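Local coordinates for antifreeze protein (Marinomonas primoryensis, PDB 3P4G), which binds ice through ordered, clathrate-like waters on its surface, using a right-handed beta-helix that carries a row of calcium ions along one side, at residues N159-I164 / N178-V183; I171-T176 / L194-D199; S31-S36 / A48-L53. All coordinates share one frame; numbering follows the deposited sequence. Where two conformers were deposited one is given.

In the fold
All three contacts join one coil of the right-handed beta-helix to the next. Contact 3 comes first along the chain, near the N-terminal end, about 32 Å centre to centre from contact 1 and about 35 Å from contact 2, without touching either. Contacts 1 and 2 lie near the middle, their centres about 9 Å apart, and their segments alternate along the chain. Contact 1 pairs strands 161-164 and 180-183; contact 2 pairs strand 171-173 with the end of strand 192-194, in the parallel sheet that begins with strand 50-51 of contact 3. Contacts 1 and 2 share two calcium ions, which tie the metal-binding turns of successive coils together, consistent with a long, regular ice-binding surface.

Contact 1. Residues N159-I164 / N178-V183; sequences NDNLII and NDTVEV. With CA (calcium ion), chain K; CA (calcium ion), chain J; CA (calcium ion), chain L.
Asp-160 and Asp-179 hold equivalent places on successive coils of the calcium-binding beta-helix, and one calcium ion joins them, bound by Asp-160 OD2 at 2.4 Å and Asp-179 OD1 at 2.3 Å. Each carboxylate also reaches a second ion, Asp-160 through OD1 and Asp-179 through OD2, a task suited to a short side chain with two oxygens. In both, CG stands beside the backbone N (chi1 -54° in Asp-160), turning the carboxylate to the row of ions. Asp-179 OD1 further accepts the backbone N of Asp-160 at 2.9 Å, on its anti side and 18° out of the carboxylate plane; metal and N-H together fix its rotation. Beyond the ions the strands run parallel and in register, Thr-180 N bonding to Asp-160 O, Leu-162 N to Thr-180 O, Glu-182 N to Leu-162 O and Ile-164 N to Glu-182 O. Aliphatic side chains fill the buried face: Leu-162 CD2 lies 4.3 Å from Val-181 CG1, and Ile-164 CD1 the same distance from Val-183 CG2, while Met-174 packs on Leu-162 and Val-181. On the partly exposed face Asn-161, which pairs with Asn-142, sets OD1 3.3 Å from Thr-180 CB, and Glu-182 runs alongside Ile-163. Asn-178 OD1 probably accepts from Asp-199 N in the next turn. Asn-159 lies beside Asn-178, amide planes 15° apart, its OD1 receiving Asn-178 N at 2.8 Å, in the carbonyl plane.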
loop_
_atom_site.group_PDB
_atom_site.type_symbol
_atom_site.label_atom_id
_atom_site.label_comp_id
_atom_site.label_asym_id
_atom_site.label_seq_id
_atom_site.Cartn_x
_atom_site.Cartn_y
_atom_site.Cartn_z
ATOM N N ASN A 159 -3.613 8.734 -9.009
ATOM C CA ASN A 159 -4.417 7.545 -8.698
ATOM C C ASN A 159 -3.522 6.284 -8.820
ATOM O O ASN A 159 -3.362 5.735 -9.914
ATOM C CB ASN A 159 -5.586 7.444 -9.672
ATOM C CG ASN A 159 -6.455 8.674 -9.684
ATOM O OD1 ASN A 159 -6.871 9.178 -8.645
ATOM N ND2 ASN A 159 -6.802 9.109 -10.852
ATOM N N ASP A 160 -2.907 5.887 -7.699
ATOM C CA ASP A 160 -1.887 4.821 -7.702
ATOM C C ASP A 160 -2.475 3.487 -7.283
ATOM O O ASP A 160 -3.407 3.409 -6.460
ATOM C CB ASP A 160 -0.740 5.193 -6.736
ATOM C CG ASP A 160 -0.140 6.606 -7.054
ATOM O OD1 ASP A 160 0.426 6.820 -8.163
ATOM O OD2 ASP A 160 -0.222 7.518 -6.208
ATOM N N ASN A 161 -1.862 2.429 -7.790
ATOM C CA ASN A 161 -2.284 1.077 -7.466
ATOM C C ASN A 161 -1.069 0.348 -6.901
ATOM O O ASN A 161 -0.002 0.319 -7.548
ATOM C CB ASN A 161 -2.776 0.358 -8.699
ATOM C CG ASN A 161 -3.300 -1.035 -8.349
ATOM O OD1 ASN A 161 -4.214 -1.150 -7.560
ATOM N ND2 ASN A 161 -2.683 -2.098 -8.885
ATOM N N LEU A 162 -1.220 -0.150 -5.671
ATOM C CA LEU A 162 -0.147 -0.863 -4.962
ATOM C C LEU A 162 -0.638 -2.277 -4.630
ATOM O O LEU A 162 -1.652 -2.426 -3.936
ATOM C CB LEU A 162 0.237 -0.107 -3.691
ATOM C CG LEU A 162 1.234 -0.847 -2.771
ATOM C CD1 LEU A 162 2.532 -1.210 -3.530
ATOM C CD2 LEU A 162 1.516 0.053 -1.574
ATOM N N ILE A 163 0.076 -3.304 -5.114
ATOM C CA ILE A 163 -0.260 -4.686 -4.797
ATOM C C ILE A 163 1.000 -5.315 -4.154
ATOM O O ILE A 163 2.087 -5.268 -4.760
ATOM C CB ILE A 163 -0.611 -5.550 -6.037
ATOM C CG1 ILE A 163 -1.840 -5.068 -6.777
ATOM C CG2 ILE A 163 -0.888 -7.009 -5.601
ATOM C CD1 ILE A 163 -2.296 -6.072 -7.910
ATOM N N ILE A 164 0.864 -5.738 -2.899
ATOM C CA ILE A 164 1.968 -6.379 -2.087
ATOM C C ILE A 164 1.622 -7.814 -1.855
ATOM O O ILE A 164 0.556 -8.127 -1.341
ATOM C CB ILE A 164 2.038 -5.668 -0.762
ATOM C CG1 ILE A 164 2.377 -4.237 -1.074
ATOM C CG2 ILE A 164 3.063 -6.373 0.245
ATOM C CD1 ILE A 164 2.021 -3.252 0.061
ATOM N N ASN A 178 -6.939 9.006 -5.816
ATOM C CA ASN A 178 -7.794 7.847 -5.475
ATOM C C ASN A 178 -6.978 6.571 -5.689
ATOM O O ASN A 178 -6.788 6.080 -6.801
ATOM C CB ASN A 178 -9.006 7.843 -6.321
ATOM C CG ASN A 178 -9.800 9.151 -6.201
ATOM O OD1 ASN A 178 -9.874 9.786 -5.128
ATOM N ND2 ASN A 178 -10.403 9.555 -7.314
ATOM N N ASP A 179 -6.454 6.096 -4.586
ATOM C CA ASP A 179 -5.505 5.003 -4.599
ATOM C C ASP A 179 -6.099 3.665 -4.132
ATOM O O ASP A 179 -7.027 3.640 -3.308
ATOM C CB ASP A 179 -4.372 5.305 -3.626
ATOM C CG ASP A 179 -3.691 6.653 -3.908
ATOM O OD1 ASP A 179 -3.008 6.824 -4.954
ATOM O OD2 ASP A 179 -3.784 7.561 -3.065
ATOM N N THR A 180 -5.484 2.575 -4.618
ATOM C CA THR A 180 -5.865 1.176 -4.254
ATOM C C THR A 180 -4.638 0.527 -3.668
ATOM O O THR A 180 -3.539 0.653 -4.224
ATOM C CB THR A 180 -6.298 0.358 -5.439
ATOM O OG1 THR A 180 -7.540 0.908 -5.896
ATOM C CG2 THR A 180 -6.466 -1.130 -5.060
ATOM N N VAL A 181 -4.838 -0.132 -2.540
ATOM C CA VAL A 181 -3.772 -0.992 -1.954
ATOM C C VAL A 181 -4.397 -2.357 -1.701
ATOM O O VAL A 181 -5.509 -2.469 -1.164
ATOM C CB VAL A 181 -3.287 -0.449 -0.605
ATOM C CG1 VAL A 181 -2.177 -1.346 0.005
ATOM C CG2 VAL A 181 -2.751 1.005 -0.791
ATOM N N GLU A 182 -3.644 -3.383 -2.057
ATOM C CA GLU A 182 -3.956 -4.757 -1.614
ATOM C C GLU A 182 -2.706 -5.353 -0.957
ATOM O O GLU A 182 -1.605 -5.365 -1.557
ATOM C CB GLU A 182 -4.340 -5.601 -2.829
ATOM C CG GLU A 182 -5.659 -5.105 -3.529
ATOM C CD GLU A 182 -6.011 -5.839 -4.809
ATOM O OE1 GLU A 182 -5.155 -6.555 -5.368
ATOM O OE2 GLU A 182 -7.155 -5.654 -5.302
ATOM N N VAL A 183 -2.869 -5.804 0.277
ATOM C CA VAL A 183 -1.771 -6.459 1.038
ATOM C C VAL A 183 -2.120 -7.913 1.141
ATOM O O VAL A 183 -3.160 -8.258 1.728
ATOM C CB VAL A 183 -1.653 -5.843 2.463
ATOM C CG1 VAL A 183 -0.517 -6.533 3.243
ATOM C CG2 VAL A 183 -1.409 -4.292 2.415
HETATM CA CA CA K . -1.705 8.733 -4.826
HETATM CA CA CA J . 1.898 8.590 -8.096
HETATM CA CA CA L . -5.169 8.790 -1.630
#

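Contact 2. Residues I171-T176 / L194-D199; sequences IVNMGT and LLDTGD. With CA (calcium ion), chain L; CA (calcium ion), chain K; CA (calcium ion), chain M.
Gly-175, Leu-195 and Thr-197 meet at a calcium ion between neighbouring turns of the beta-helix, and around it the contact is tightest. The ion draws in Gly-175 O at 2.5 Å, Leu-195 O at 2.4 Å and Thr-197 O at 2.3 Å, carbonyls that would otherwise probably repel one another; Asp-177 O and the carboxylates of Asp-179 and Asp-200 complete the site. Gly-175 suits its positive phi of 71°, and at Gly-198 a side chain would crowd the metal. Just before the turn, two parallel-strand bonds, Leu-194 N to Val-172 O and Met-174 N to Leu-194 O, join the backbones. On the buried side Met-174, its chain bent, lies beside Leu-195, CG to CD2 4.1 Å.

The outer side is partly exposed and held across the segments by packing alone. There Leu-194 CD1 lies 3.7 Å from Asn-173 ND2, and Asn-173 OD1 stands 3.3 Å from Asp-196 OD1, two acceptors with no bond between them. Asn-173 OD1 instead uses a lone pair to take Gly-175 N at 2.9 Å, making an Asx turn. Thr-176 and Thr-197 stand side by side; a chi1 of 79° sets Thr-197 OG1 between its backbone N and carbonyl carbon, 3.3 Å from Thr-176 CA. Backbone carbonyls thus serve the metal inside, leaving partly exposed threonines outside, consistent with a surface that orders water for ice binding.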
loop_
_atom_site.group_PDB
_atom_site.type_symbol
_atom_site.label_atom_id
_atom_site.label_comp_id
_atom_site.label_asym_id
_atom_site.label_seq_id
_atom_site.Cartn_x
_atom_site.Cartn_y
_atom_site.Cartn_z
ATOM N N ILE A 171 6.298 1.942 6.244
ATOM C CA ILE A 171 5.209 2.911 6.175
ATOM C C ILE A 171 4.840 3.165 4.707
ATOM O O ILE A 171 5.668 3.698 3.934
ATOM C CB ILE A 171 5.593 4.262 6.891
ATOM C CG1 ILE A 171 5.775 4.011 8.394
ATOM C CG2 ILE A 171 4.469 5.254 6.719
ATOM C CD1 ILE A 171 6.446 5.102 9.169
ATOM N N VAL A 172 3.618 2.771 4.337
ATOM C CA VAL A 172 3.056 3.010 2.992
ATOM C C VAL A 172 2.187 4.276 3.048
ATOM O O VAL A 172 1.294 4.398 3.912
ATOM C CB VAL A 172 2.186 1.805 2.554
ATOM C CG1 VAL A 172 1.379 2.096 1.278
ATOM C CG2 VAL A 172 3.037 0.575 2.359
ATOM N N ASN A 173 2.487 5.220 2.163
ATOM C CA ASN A 173 1.709 6.435 2.044
ATOM C C ASN A 173 1.292 6.600 0.598
ATOM O O ASN A 173 2.119 6.807 -0.287
ATOM C CB ASN A 173 2.471 7.652 2.429
ATOM C CG ASN A 173 1.529 8.805 2.785
ATOM O OD1 ASN A 173 0.624 9.276 1.980
ATOM N ND2 ASN A 173 1.639 9.197 4.054
ATOM N N MET A 174 0.004 6.499 0.376
ATOM C CA MET A 174 -0.483 6.527 -0.988
ATOM C C MET A 174 -0.694 7.899 -1.521
ATOM O O MET A 174 -0.893 8.064 -2.742
ATOM C CB MET A 174 -1.767 5.690 -1.088
ATOM C CG MET A 174 -1.535 4.196 -0.729
ATOM S SD MET A 174 -0.276 3.361 -1.745
ATOM C CE MET A 174 -1.056 3.339 -3.393
ATOM N N GLY A 175 -0.640 8.893 -0.648
ATOM C CA GLY A 175 -0.637 10.289 -1.099
ATOM C C GLY A 175 -1.997 10.730 -1.653
ATOM O O GLY A 175 -3.042 10.062 -1.452
ATOM N N THR A 176 -2.000 11.850 -2.331
ATOM C CA THR A 176 -3.261 12.428 -2.823
ATOM C C THR A 176 -3.869 11.519 -3.913
ATOM O O THR A 176 -3.229 10.539 -4.378
ATOM C CB THR A 176 -3.082 13.837 -3.404
ATOM O OG1 THR A 176 -2.313 13.759 -4.617
ATOM C CG2 THR A 176 -2.391 14.831 -2.344
ATOM N N LEU A 194 -1.300 4.371 4.940
ATOM C CA LEU A 194 -1.969 5.675 5.003
ATOM C C LEU A 194 -2.436 5.980 3.600
ATOM O O LEU A 194 -1.610 6.158 2.693
ATOM C CB LEU A 194 -0.932 6.720 5.516
ATOM C CG LEU A 194 -0.163 6.263 6.763
ATOM C CD1 LEU A 194 0.926 7.346 7.167
ATOM C CD2 LEU A 194 -1.135 6.012 7.912
ATOM N N LEU A 195 -3.757 5.993 3.403
ATOM C CA LEU A 195 -4.349 6.162 2.050
ATOM C C LEU A 195 -4.424 7.657 1.685
ATOM O O LEU A 195 -4.458 8.040 0.489
ATOM C CB LEU A 195 -5.712 5.421 1.951
ATOM C CG LEU A 195 -5.671 3.963 2.356
ATOM C CD1 LEU A 195 -7.132 3.417 2.402
ATOM C CD2 LEU A 195 -4.832 3.108 1.378
ATOM N N ASP A 196 -4.402 8.485 2.728
ATOM C CA ASP A 196 -4.339 9.956 2.627
ATOM C C ASP A 196 -5.587 10.565 1.912
ATOM O O ASP A 196 -6.661 9.945 1.875
ATOM C CB ASP A 196 -3.018 10.343 1.962
ATOM C CG ASP A 196 -2.484 11.709 2.459
ATOM O OD1 ASP A 196 -1.279 11.914 2.514
ATOM O OD2 ASP A 196 -3.284 12.557 2.859
ATOM N N THR A 197 -5.451 11.744 1.326
ATOM C CA THR A 197 -6.610 12.369 0.641
ATOM C C THR A 197 -7.064 11.518 -0.564
ATOM O O THR A 197 -6.319 10.657 -1.082
ATOM C CB THR A 197 -6.362 13.835 0.235
ATOM O OG1 THR A 197 -5.580 13.897 -0.964
ATOM C CG2 THR A 197 -5.668 14.647 1.375
ATOM N N GLY A 198 -8.281 11.764 -1.031
ATOM C CA GLY A 198 -8.851 10.947 -2.103
ATOM C C GLY A 198 -9.777 9.863 -1.570
ATOM O O GLY A 198 -9.860 9.561 -0.339
ATOM N N ASP A 199 -10.406 9.246 -2.613
ATOM C CA ASP A 199 -11.414 8.191 -2.307
ATOM C C ASP A 199 -10.684 6.886 -2.496
ATOM O O ASP A 199 -10.465 6.439 -3.633
ATOM C CB ASP A 199 -12.644 8.290 -3.213
ATOM C CG ASP A 199 -13.506 9.495 -2.894
ATOM O OD1 ASP A 199 -13.323 10.089 -1.812
ATOM O OD2 ASP A 199 -14.392 9.919 -3.666
HETATM CA CA CA L . -5.169 8.790 -1.630
HETATM CA CA CA K . -1.705 8.733 -4.826
HETATM CA CA CA M . -8.762 8.809 1.598
#

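Contact 3. Residues S31-S36 / A48-L53; sequences SAFDAS and ATLNVL. With CA (calcium ion), chain E; CA (calcium ion), chain F.
A chi1 of -53° sets CG of Phe-33 beside its backbone N and carries the ring across to the next coil, where Val-52, with CG1 likewise beside its N (chi1 -76°), lays that methyl over one face. This is a CH-pi contact, Val-52 CG1 lying 4.2 Å from the Phe-33 ring centroid and 18° off the normal. Leu-50 CD2 approaches obliquely, 3.9 Å from Phe-33 CE1, and Asn-51 O sits at the ring edge, 3.3 Å from Phe-33 CD1. A flat ring suits this place, since it can lie against Val-52 and Leu-50 at once; beside it waters bridge the backbones: one accepts from Phe-33 N at 3.0 Å and donates to Asn-51 O at 2.8 Å, and a second links Ser-31 O to Asn-51 N. An alanine here is likely to leave Val-52 CG1 and Leu-50 CD2 without their aromatic partner and open a gap beside the waters. Asp-34 O and Val-52 O bind the same calcium ion, each at 2.3 Å, and Asp-34 OD2 accepts the backbone N of Ser-36, forming an Asx turn. The arrangement belongs to the N-terminal end of this calcium-binding beta-helix, where Phe-33 also packs on Phe-25, Tyr-28 and Val-40.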
loop_
_atom_site.group_PDB
_atom_site.type_symbol
_atom_site.label_atom_id
_atom_site.label_comp_id
_atom_site.label_asym_id
_atom_site.label_seq_id
_atom_site.Cartn_x
_atom_site.Cartn_y
_atom_site.Cartn_z
ATOM N N SER A 31 30.213 3.182 -18.959
ATOM C CA SER A 31 30.148 3.519 -20.364
ATOM C C SER A 31 29.283 4.764 -20.496
ATOM O O SER A 31 28.486 5.075 -19.595
ATOM C CB SER A 31 29.543 2.382 -21.159
ATOM O OG SER A 31 29.716 2.679 -22.525
ATOM N N ALA A 32 29.437 5.482 -21.605
ATOM C CA ALA A 32 28.686 6.708 -21.835
ATOM C C ALA A 32 27.568 6.408 -22.849
ATOM O O ALA A 32 27.818 5.774 -23.857
ATOM C CB ALA A 32 29.606 7.787 -22.396
ATOM N N PHE A 33 26.367 6.918 -22.597
ATOM C CA PHE A 33 25.266 6.800 -23.551
ATOM C C PHE A 33 24.898 8.156 -24.094
ATOM O O PHE A 33 25.739 9.086 -24.051
ATOM C CB PHE A 33 24.111 6.017 -22.928
ATOM C CG PHE A 33 24.576 4.701 -22.389
ATOM C CD1 PHE A 33 24.950 4.573 -21.046
ATOM C CD2 PHE A 33 24.700 3.610 -23.236
ATOM C CE1 PHE A 33 25.416 3.333 -20.550
ATOM C CE2 PHE A 33 25.185 2.409 -22.758
ATOM C CZ PHE A 33 25.500 2.263 -21.406
ATOM N N ASP A 34 23.726 8.264 -24.712
ATOM C CA ASP A 34 23.344 9.550 -25.307
ATOM C C ASP A 34 21.871 9.673 -25.500
ATOM O O ASP A 34 21.099 8.885 -24.931
ATOM C CB ASP A 34 24.029 9.711 -26.674
ATOM C CG ASP A 34 23.695 8.595 -27.619
ATOM O OD1 ASP A 34 24.519 8.349 -28.530
ATOM O OD2 ASP A 34 22.636 7.953 -27.485
ATOM N N ALA A 35 21.490 10.656 -26.328
ATOM C CA ALA A 35 20.087 11.049 -26.487
ATOM C C ALA A 35 19.324 10.075 -27.396
ATOM O O ALA A 35 18.103 10.171 -27.511
ATOM C CB ALA A 35 19.969 12.514 -27.022
ATOM N N SER A 36 20.020 9.121 -28.002
ATOM C CA SER A 36 19.301 8.162 -28.821
ATOM C C SER A 36 18.476 7.249 -27.913
ATOM O O SER A 36 18.643 7.229 -26.674
ATOM C CB SER A 36 20.245 7.340 -29.705
ATOM O OG SER A 36 20.991 6.435 -28.926
ATOM N N ALA A 48 29.217 0.154 -12.107
ATOM C CA ALA A 48 29.457 1.620 -12.195
ATOM C C ALA A 48 28.142 2.294 -12.502
ATOM O O ALA A 48 27.151 1.637 -12.803
ATOM C CB ALA A 48 30.462 1.966 -13.296
ATOM N N THR A 49 28.139 3.616 -12.452
ATOM C CA THR A 49 26.930 4.335 -12.779
ATOM C C THR A 49 26.564 4.061 -14.257
ATOM O O THR A 49 27.435 3.927 -15.132
ATOM C CB THR A 49 27.044 5.853 -12.506
ATOM O OG1 THR A 49 28.149 6.378 -13.236
ATOM C CG2 THR A 49 27.248 6.103 -11.012
ATOM N N LEU A 50 25.263 3.967 -14.501
ATOM C CA LEU A 50 24.719 3.678 -15.816
ATOM C C LEU A 50 23.608 4.703 -16.021
ATOM O O LEU A 50 22.615 4.724 -15.302
ATOM C CB LEU A 50 24.178 2.225 -15.879
ATOM C CG LEU A 50 23.973 1.608 -17.267
ATOM C CD1 LEU A 50 23.788 0.081 -17.131
ATOM C CD2 LEU A 50 22.765 2.260 -17.941
ATOM N N ASN A 51 23.786 5.555 -17.008
ATOM C CA ASN A 51 22.831 6.618 -17.279
ATOM C C ASN A 51 22.510 6.670 -18.778
ATOM O O ASN A 51 23.326 7.108 -19.599
ATOM C CB ASN A 51 23.444 7.944 -16.790
ATOM C CG ASN A 51 22.460 9.164 -16.871
ATOM O OD1 ASN A 51 21.399 9.113 -17.485
ATOM N ND2 ASN A 51 22.873 10.281 -16.278
ATOM N N VAL A 52 21.300 6.252 -19.124
ATOM C CA VAL A 52 20.957 6.200 -20.536
ATOM C C VAL A 52 20.354 7.500 -21.067
ATOM O O VAL A 52 20.070 7.607 -22.275
ATOM C CB VAL A 52 20.096 4.933 -20.878
ATOM C CG1 VAL A 52 20.997 3.654 -20.917
ATOM C CG2 VAL A 52 18.959 4.725 -19.881
ATOM N N LEU A 53 20.217 8.511 -20.188
ATOM C CA LEU A 53 19.994 9.909 -20.605
ATOM C C LEU A 53 18.688 10.048 -21.399
ATOM O O LEU A 53 17.716 9.311 -21.168
ATOM C CB LEU A 53 21.215 10.458 -21.420
ATOM C CG LEU A 53 22.540 10.522 -20.635
ATOM C CD1 LEU A 53 23.761 10.594 -21.551
ATOM C CD2 LEU A 53 22.553 11.718 -19.662
HETATM CA CA CA E . 19.364 7.495 -24.436
HETATM CA CA CA F . 15.787 7.911 -21.170
HETATM O O HOH W 1 26.549 5.953 -18.047
HETATM O O HOH W 2 25.934 8.061 -19.858
#